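Local coordinates for glycerol-3-phosphate dehydrogenase [NAD(+)] 1 (PDB 4FGW), which catalyses the NADH-dependent reduction of dihydroxyacetone phosphate to sn-glycerol 3-phosphate, supporting the glycerol accumulation that protects yeast cells under hyperosmotic stress, at residues A[152-157]-A[238-243]; A[178-183]-A[299-304]; A[277-282]-A[358-363]. All blocks are in the same frame, centred on the assembly; numbering follows the deposited sequence.

Contact 1: residues A[152-157]-A[238-243]; sequences KGFEVG and ISICGA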
loop_
_atom_site.group_PDB
_atom_site.type_symbol
_atom_site.label_atom_id
_atom_site.label_comp_id
_atom_site.label_asym_id
_atom_site.label_seq_id
_atom_site.Cartn_x
_atom_site.Cartn_y
_atom_site.Cartn_z
ATOM N N LYS A 152 17.896 5.053 8.722
ATOM C CA LYS A 152 16.725 5.338 7.943
ATOM C C LYS A 152 16.593 6.780 7.559
ATOM O O LYS A 152 16.902 7.656 8.314
ATOM C CB LYS A 152 15.487 4.932 8.700
ATOM C CG LYS A 152 15.035 3.565 8.391
ATOM C CD LYS A 152 13.683 3.342 8.960
ATOM C CE LYS A 152 12.733 2.774 7.974
ATOM N NZ LYS A 152 12.371 1.427 8.361
ATOM N N GLY A 153 16.085 7.001 6.370
ATOM C CA GLY A 153 15.876 8.340 5.852
ATOM C C GLY A 153 17.080 8.908 5.131
ATOM O O GLY A 153 17.988 8.176 4.724
ATOM N N PHE A 154 17.062 10.230 4.950
ATOM C CA PHE A 154 18.098 10.999 4.275
ATOM C C PHE A 154 18.092 12.434 4.824
ATOM O O PHE A 154 17.188 12.799 5.578
ATOM C CB PHE A 154 17.876 10.975 2.741
ATOM C CG PHE A 154 16.705 11.788 2.234
ATOM C CD1 PHE A 154 16.910 12.944 1.495
ATOM C CD2 PHE A 154 15.395 11.389 2.485
ATOM C CE1 PHE A 154 15.829 13.693 1.026
ATOM C CE2 PHE A 154 14.314 12.146 2.022
ATOM C CZ PHE A 154 14.539 13.298 1.307
ATOM N N GLU A 155 19.092 13.235 4.450
ATOM C CA GLU A 155 19.207 14.626 4.879
ATOM C C GLU A 155 18.480 15.508 3.864
ATOM O O GLU A 155 18.707 15.386 2.658
ATOM C CB GLU A 155 20.685 15.026 5.016
ATOM C CG GLU A 155 20.944 16.086 6.068
ATOM C CD GLU A 155 22.378 16.201 6.555
ATOM O OE1 GLU A 155 22.578 16.885 7.583
ATOM O OE2 GLU A 155 23.299 15.627 5.925
ATOM N N VAL A 156 17.559 16.349 4.362
ATOM C CA VAL A 156 16.737 17.269 3.569
ATOM C C VAL A 156 16.551 18.595 4.323
ATOM O O VAL A 156 16.345 18.594 5.536
ATOM C CB VAL A 156 15.395 16.621 3.086
ATOM C CG1 VAL A 156 14.547 16.094 4.245
ATOM C CG2 VAL A 156 14.583 17.556 2.187
ATOM N N GLY A 157 16.671 19.701 3.596
ATOM C CA GLY A 157 16.513 21.049 4.121
ATOM C C GLY A 157 16.626 22.084 3.027
ATOM O O GLY A 157 16.772 21.725 1.855
ATOM N N ILE A 238 15.281 3.578 -1.737
ATOM C CA ILE A 238 15.008 3.045 -0.422
ATOM C C ILE A 238 15.232 4.020 0.729
ATOM O O ILE A 238 14.566 3.934 1.732
ATOM C CB ILE A 238 15.689 1.696 -0.234
ATOM C CG1 ILE A 238 16.926 1.763 0.634
ATOM C CG2 ILE A 238 16.112 1.198 -1.535
ATOM C CD1 ILE A 238 17.476 0.417 0.934
ATOM N N SER A 239 16.131 4.971 0.534
ATOM C CA SER A 239 16.439 6.036 1.497
ATOM C C SER A 239 15.394 7.133 1.655
ATOM O O SER A 239 15.112 7.537 2.783
ATOM C CB SER A 239 17.797 6.654 1.187
ATOM O OG SER A 239 18.785 5.649 1.045
ATOM N N ILE A 240 14.854 7.645 0.544
ATOM C CA ILE A 240 13.871 8.727 0.604
ATOM C C ILE A 240 12.538 8.324 1.230
ATOM O O ILE A 240 11.927 9.129 1.933
ATOM C CB ILE A 240 13.770 9.575 -0.692
ATOM C CG1 ILE A 240 13.072 8.827 -1.817
ATOM C CG2 ILE A 240 15.141 10.143 -1.130
ATOM C CD1 ILE A 240 11.942 9.562 -2.293
ATOM N N CYS A 241 12.135 7.053 1.023
ATOM C CA CYS A 241 10.926 6.440 1.576
ATOM C C CYS A 241 10.932 6.494 3.106
ATOM O O CYS A 241 9.926 6.880 3.687
ATOM C CB CYS A 241 10.786 5.004 1.085
ATOM S SG CYS A 241 10.487 4.837 -0.691
ATOM N N GLY A 242 12.065 6.129 3.723
ATOM C CA GLY A 242 12.281 6.102 5.171
ATOM C C GLY A 242 12.032 7.406 5.908
ATOM O O GLY A 242 11.734 7.395 7.109
ATOM N N ALA A 243 12.159 8.541 5.200
ATOM C CA ALA A 243 11.901 9.864 5.737
ATOM C C ALA A 243 10.495 10.332 5.359
ATOM O O ALA A 243 9.724 10.675 6.254
ATOM C CB ALA A 243 12.944 10.853 5.231
HETATM O O HOH W 1 15.507 4.743 4.791
#
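The backbone at G153 runs against helix 235-257 at G242 and A243, the CA atoms of G153 and A243 lying 4.3 Å apart. This is an interdomain seam, where the loop after strand 146-149 of the Rossmann-type NAD-binding domain meets a helix of the C-terminal domain. Two glycines permit the approach: a CB on G242 would clash with G153 N, and one on G153 would jam against its preceding carbonyl oxygen and crowd the A243 methyl. Accordingly G153 CA packs on S239 O at 3.3 Å in a CA-H...O contact. G153 N donates to a water at 2.8 Å, which in turn makes a weak bond to I238 O. K152, inferred by similarity to bind substrate, leads its side chain past G242 CA to where NZ makes a salt bridge to D301 and a hydrogen bond to G181 O.

One residue on, the F154 ring lies on the helix. I240 CG2 sits over one face of the F154 ring in a CH-pi contact, 3.8 Å from its centroid and 10° off the normal. A leucine in place of F154 would probably open a gap against A243 and deprive I240 CG2 of its aromatic platform. The chi1 of F154, 72°, with CG between the backbone N and carbonyl carbon, puts the CD2-CE2 side beside the A243 methyl and the I240 backbone, F154 CD2 coming within 3.6 Å of I240 CA.

Contact 2: residues A[178-183]-A[299-304]; sequences ALSGAN and VADLIT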
loop_
_atom_site.group_PDB
_atom_site.type_symbol
_atom_site.label_atom_id
_atom_site.label_comp_id
_atom_site.label_asym_id
_atom_site.label_seq_id
_atom_site.Cartn_x
_atom_site.Cartn_y
_atom_site.Cartn_z
ATOM N N ALA A 178 22.545 0.756 1.421
ATOM C CA ALA A 178 21.581 0.944 2.508
ATOM C C ALA A 178 20.716 -0.282 2.781
ATOM O O ALA A 178 20.561 -1.129 1.910
ATOM C CB ALA A 178 20.712 2.166 2.242
ATOM N N LEU A 179 20.214 -0.396 4.023
ATOM C CA LEU A 179 19.304 -1.442 4.489
ATOM C C LEU A 179 18.103 -0.721 5.111
ATOM O O LEU A 179 18.275 0.055 6.054
ATOM C CB LEU A 179 19.985 -2.377 5.517
ATOM C CG LEU A 179 19.176 -3.598 6.005
ATOM C CD1 LEU A 179 20.070 -4.762 6.298
ATOM C CD2 LEU A 179 18.335 -3.265 7.253
ATOM N N SER A 180 16.895 -0.955 4.551
ATOM C CA SER A 180 15.637 -0.347 5.020
ATOM C C SER A 180 14.428 -1.191 4.610
ATOM O O SER A 180 14.399 -1.740 3.521
ATOM C CB SER A 180 15.501 1.076 4.479
ATOM O OG SER A 180 14.530 1.837 5.177
ATOM N N GLY A 181 13.446 -1.290 5.489
ATOM C CA GLY A 181 12.223 -2.041 5.222
ATOM C C GLY A 181 11.174 -1.840 6.289
ATOM O O GLY A 181 11.406 -1.108 7.249
ATOM N N ALA A 182 9.993 -2.462 6.115
ATOM C CA ALA A 182 8.913 -2.413 7.102
ATOM C C ALA A 182 9.297 -3.386 8.247
ATOM O O ALA A 182 8.982 -4.582 8.230
ATOM C CB ALA A 182 7.597 -2.816 6.454
ATOM N N ASN A 183 10.051 -2.858 9.209
ATOM C CA ASN A 183 10.558 -3.635 10.332
ATOM C C ASN A 183 10.883 -2.798 11.557
ATOM O O ASN A 183 11.085 -1.597 11.450
ATOM C CB ASN A 183 11.765 -4.526 9.916
ATOM C CG ASN A 183 12.848 -3.823 9.153
ATOM O OD1 ASN A 183 13.527 -2.928 9.654
ATOM N ND2 ASN A 183 13.045 -4.234 7.930
ATOM N N VAL A 299 6.541 0.853 -0.565
ATOM C CA VAL A 299 5.129 0.611 -0.253
ATOM C C VAL A 299 4.856 -0.046 1.126
ATOM O O VAL A 299 4.005 0.450 1.876
ATOM C CB VAL A 299 4.391 -0.083 -1.441
ATOM C CG1 VAL A 299 4.817 -1.546 -1.617
ATOM C CG2 VAL A 299 2.874 0.026 -1.298
ATOM N N ALA A 300 5.582 -1.135 1.461
ATOM C CA ALA A 300 5.387 -1.859 2.728
ATOM C C ALA A 300 5.709 -0.970 3.940
ATOM O O ALA A 300 4.924 -0.925 4.897
ATOM C CB ALA A 300 6.225 -3.133 2.754
ATOM N N ASP A 301 6.814 -0.204 3.865
ATOM C CA ASP A 301 7.178 0.693 4.954
ATOM C C ASP A 301 6.166 1.815 5.127
ATOM O O ASP A 301 5.851 2.191 6.259
ATOM C CB ASP A 301 8.613 1.206 4.826
ATOM C CG ASP A 301 9.249 1.510 6.167
ATOM O OD1 ASP A 301 8.624 1.212 7.198
ATOM O OD2 ASP A 301 10.370 2.046 6.181
ATOM N N LEU A 302 5.608 2.297 4.006
ATOM C CA LEU A 302 4.549 3.304 4.012
ATOM C C LEU A 302 3.282 2.737 4.697
ATOM O O LEU A 302 2.725 3.382 5.582
ATOM C CB LEU A 302 4.241 3.745 2.569
ATOM C CG LEU A 302 3.172 4.832 2.392
ATOM C CD1 LEU A 302 3.652 6.178 2.951
ATOM C CD2 LEU A 302 2.769 4.969 0.941
ATOM N N ILE A 303 2.850 1.522 4.290
ATOM C CA ILE A 303 1.674 0.847 4.838
ATOM C C ILE A 303 1.771 0.683 6.360
ATOM O O ILE A 303 0.871 1.126 7.069
ATOM C CB ILE A 303 1.350 -0.486 4.087
ATOM C CG1 ILE A 303 0.882 -0.194 2.643
ATOM C CG2 ILE A 303 0.283 -1.321 4.851
ATOM C CD1 ILE A 303 0.840 -1.432 1.680
ATOM N N THR A 304 2.862 0.086 6.856
ATOM C CA THR A 304 3.054 -0.125 8.294
ATOM C C THR A 304 3.047 1.161 9.120
ATOM O O THR A 304 2.449 1.190 10.198
ATOM C CB THR A 304 4.229 -1.076 8.583
ATOM O OG1 THR A 304 4.102 -1.553 9.925
ATOM C CG2 THR A 304 5.617 -0.427 8.385
HETATM O O HOH W 2 12.136 2.503 4.222
#
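A182 and D301 mark the closest backbone approach here, with their CA atoms 4.2 Å apart, and apolar contact centres on the A182 methyl. A182 CB lies 3.6 Å from A300 O, while that oxygen accepts the helical bond from T304 N. The A300 methyl touches it as well, and T304 CG2 comes in to 3.7 Å from A182 CB. T304 turns this methyl branch toward A182 because its OG1 is anti to the backbone N (chi1 -162°), which places CG2 between the N and the carbonyl carbon. A182 itself sits at the centre of an inverse gamma turn, a tight bend just after the strand, and its N is bonded to S296 OG.

The strand is 175-180 of the Rossmann-type sheet, and the helix is 296-307 of the all-helical C-terminal domain, so the contact lies at the cleft between domains, where active sites of this dehydrogenase family are found. R270 and N262 of the second subunit pack on A300 and T304, respectively.

Polar interactions gather at the D301 carboxylate, buried beside the strand end. No direct hydrogen bond joins the two segments; instead one water accepts from S180 OG at 2.7 Å and donates to D301 OD2, also at 2.7 Å. The carboxylate reaches the strand end with CG anti to the backbone N (chi1 -151°). There D301 OD2 comes within 3.5 Å of G181 O, two acceptors that cannot bond each other. K152, whose NZ is bonded to both oxygens, probably offsets this closeness. The D301 side chain also lies close to that of K245, the proton acceptor by similarity.

Contact 3: residues A[277-282]-A[358-363]; sequences IRFGQM and EDFPLF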
loop_
_atom_site.group_PDB
_atom_site.type_symbol
_atom_site.label_atom_id
_atom_site.label_comp_id
_atom_site.label_asym_id
_atom_site.label_seq_id
_atom_site.Cartn_x
_atom_site.Cartn_y
_atom_site.Cartn_z
ATOM N N ILE A 277 7.471 8.870 -5.023
ATOM C CA ILE A 277 8.027 8.508 -6.338
ATOM C C ILE A 277 8.503 9.766 -7.066
ATOM O O ILE A 277 9.642 9.811 -7.540
ATOM C CB ILE A 277 6.998 7.693 -7.189
ATOM C CG1 ILE A 277 6.697 6.328 -6.535
ATOM C CG2 ILE A 277 7.465 7.534 -8.647
ATOM C CD1 ILE A 277 5.367 5.691 -6.901
ATOM N N ARG A 278 7.627 10.785 -7.129
ATOM C CA ARG A 278 7.859 12.065 -7.788
ATOM C C ARG A 278 9.072 12.773 -7.189
ATOM O O ARG A 278 9.889 13.288 -7.947
ATOM C CB ARG A 278 6.595 12.935 -7.698
ATOM C CG ARG A 278 6.628 14.216 -8.533
ATOM C CD ARG A 278 5.336 15.007 -8.407
ATOM N NE ARG A 278 4.172 14.220 -8.821
ATOM C CZ ARG A 278 3.007 14.201 -8.180
ATOM N NH1 ARG A 278 2.825 14.945 -7.096
ATOM N NH2 ARG A 278 2.012 13.447 -8.624
ATOM N N PHE A 279 9.203 12.766 -5.843
ATOM C CA PHE A 279 10.318 13.380 -5.124
ATOM C C PHE A 279 11.631 12.679 -5.458
ATOM O O PHE A 279 12.632 13.349 -5.729
ATOM C CB PHE A 279 10.070 13.388 -3.601
ATOM C CG PHE A 279 11.034 14.249 -2.815
ATOM C CD1 PHE A 279 10.694 15.546 -2.454
ATOM C CD2 PHE A 279 12.288 13.767 -2.450
ATOM C CE1 PHE A 279 11.594 16.347 -1.745
ATOM C CE2 PHE A 279 13.186 14.570 -1.746
ATOM C CZ PHE A 279 12.830 15.851 -1.391
ATOM N N GLY A 280 11.618 11.349 -5.399
ATOM C CA GLY A 280 12.782 10.528 -5.698
ATOM C C GLY A 280 13.337 10.766 -7.087
ATOM O O GLY A 280 14.521 11.052 -7.238
ATOM N N GLN A 281 12.473 10.700 -8.104
ATOM C CA GLN A 281 12.860 10.868 -9.505
ATOM C C GLN A 281 13.215 12.292 -9.906
ATOM O O GLN A 281 13.951 12.485 -10.879
ATOM C CB GLN A 281 11.801 10.272 -10.428
ATOM C CG GLN A 281 11.587 8.785 -10.178
ATOM C CD GLN A 281 10.806 8.160 -11.283
ATOM O OE1 GLN A 281 9.659 8.537 -11.561
ATOM N NE2 GLN A 281 11.418 7.184 -11.936
ATOM N N MET A 282 12.703 13.286 -9.163
ATOM C CA MET A 282 12.988 14.702 -9.394
ATOM C C MET A 282 14.375 15.064 -8.847
ATOM O O MET A 282 15.124 15.770 -9.519
ATOM C CB MET A 282 11.908 15.575 -8.731
ATOM C CG MET A 282 11.939 17.029 -9.150
ATOM S SD MET A 282 10.659 18.019 -8.335
ATOM C CE MET A 282 9.186 17.466 -9.225
ATOM N N GLU A 358 4.400 23.529 -5.547
ATOM C CA GLU A 358 3.163 23.187 -6.262
ATOM C C GLU A 358 3.079 21.714 -6.688
ATOM O O GLU A 358 1.978 21.164 -6.756
ATOM C CB GLU A 358 2.980 24.100 -7.484
ATOM C CG GLU A 358 2.305 25.426 -7.173
ATOM C CD GLU A 358 2.020 26.297 -8.383
ATOM O OE1 GLU A 358 2.384 27.494 -8.348
ATOM O OE2 GLU A 358 1.426 25.788 -9.362
ATOM N N ASP A 359 4.242 21.091 -6.977
ATOM C CA ASP A 359 4.361 19.698 -7.420
ATOM C C ASP A 359 4.018 18.681 -6.342
ATOM O O ASP A 359 3.737 17.528 -6.675
ATOM C CB ASP A 359 5.777 19.407 -7.954
ATOM C CG ASP A 359 6.240 20.276 -9.105
ATOM O OD1 ASP A 359 5.391 20.675 -9.933
ATOM O OD2 ASP A 359 7.457 20.520 -9.208
ATOM N N PHE A 360 4.064 19.083 -5.055
ATOM C CA PHE A 360 3.788 18.166 -3.947
ATOM C C PHE A 360 2.659 18.686 -3.027
ATOM O O PHE A 360 2.928 19.019 -1.869
ATOM C CB PHE A 360 5.095 17.834 -3.186
ATOM C CG PHE A 360 6.195 17.301 -4.079
ATOM C CD1 PHE A 360 7.077 18.166 -4.721
ATOM C CD2 PHE A 360 6.333 15.938 -4.300
ATOM C CE1 PHE A 360 8.073 17.676 -5.569
ATOM C CE2 PHE A 360 7.336 15.449 -5.138
ATOM C CZ PHE A 360 8.197 16.321 -5.770
ATOM N N PRO A 361 1.388 18.749 -3.513
ATOM C CA PRO A 361 0.300 19.275 -2.665
ATOM C C PRO A 361 0.064 18.584 -1.323
ATOM O O PRO A 361 -0.269 19.287 -0.372
ATOM C CB PRO A 361 -0.931 19.246 -3.578
ATOM C CG PRO A 361 -0.592 18.304 -4.658
ATOM C CD PRO A 361 0.884 18.414 -4.861
ATOM N N LEU A 362 0.256 17.244 -1.221
ATOM C CA LEU A 362 0.080 16.528 0.052
ATOM C C LEU A 362 1.156 16.898 1.068
ATOM O O LEU A 362 0.820 17.196 2.217
ATOM C CB LEU A 362 -0.038 15.008 -0.120
ATOM C CG LEU A 362 -0.172 14.181 1.178
ATOM C CD1 LEU A 362 -1.505 14.460 1.894
ATOM C CD2 LEU A 362 -0.005 12.719 0.906
ATOM N N PHE A 363 2.440 16.918 0.637
ATOM C CA PHE A 363 3.573 17.327 1.479
ATOM C C PHE A 363 3.355 18.763 1.959
ATOM O O PHE A 363 3.569 19.047 3.140
ATOM C CB PHE A 363 4.920 17.198 0.727
ATOM C CG PHE A 363 5.415 15.802 0.397
ATOM C CD1 PHE A 363 6.495 15.613 -0.458
ATOM C CD2 PHE A 363 4.799 14.675 0.939
ATOM C CE1 PHE A 363 6.949 14.323 -0.768
ATOM C CE2 PHE A 363 5.257 13.388 0.628
ATOM C CZ PHE A 363 6.331 13.223 -0.218
#
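F279 and F360 meet as a T-shaped aromatic pair, the edge of F279 directed at the face of F360, with centroids 5.8 Å apart and planes at 63°. They join two helices of the C-terminal domain, 261-283 and 361-371, and F360 occupies the N-cap position of the latter. F279 CD1 stands over the F360 face, offset toward the rim. The outer end of F360 is pushed up against the other helix, where CE2 and CZ abut the backbone and CB of F279.

On another side of F360, the M282 sulfur lies at the ring edge, in its plane, 5.0 Å from the centroid, in a Met-aromatic contact. The thioether is bent at its last torsion (chi3 -74°), which carries M282 CE alongside F360 CZ at 3.8 Å. The same methyl meets the D359 carboxylate, the M282 and D359 side chains crossing at about a right angle.

R278 runs past F360 in the opposite sense, bringing CB and CG against F360 CE2 and CZ. Its chain then turns at CG-CD, and NH1 donates to the backbone carbonyl of D359. The donor lies almost in line with the C=O bond, but the oxygen is tilted out of the guanidinium plane and the angle at the hydrogen is only 131°. Nearby, E275 accepts the backbone N-H groups of L362 and F363 at the start of helix 361-371. Deeper in, F363 is approached at its edge by F279, with F279 CD1 4.3 Å from F363 CE1.

Contacts 1 and 2 both bridge the Rossmann-type and C-terminal domains, their centres about 12 Å apart, and their segments alternate along the chain, so the two domains are tied together twice around the cleft. K152 connects them directly through its salt bridge to D301. Contact 3 lies wholly within the C-terminal domain, its centre about 14 Å from that of contact 1 and 19 Å from that of contact 2. It follows contact 1 in the sequence, and its segments alternate with those of contact 2. Helices 235-257 and 261-283 follow each other in the chain, and F154 CZ packs on F279 CE2 at 3.6 Å. Apolar packing thus runs from the interdomain seam into the helical domain.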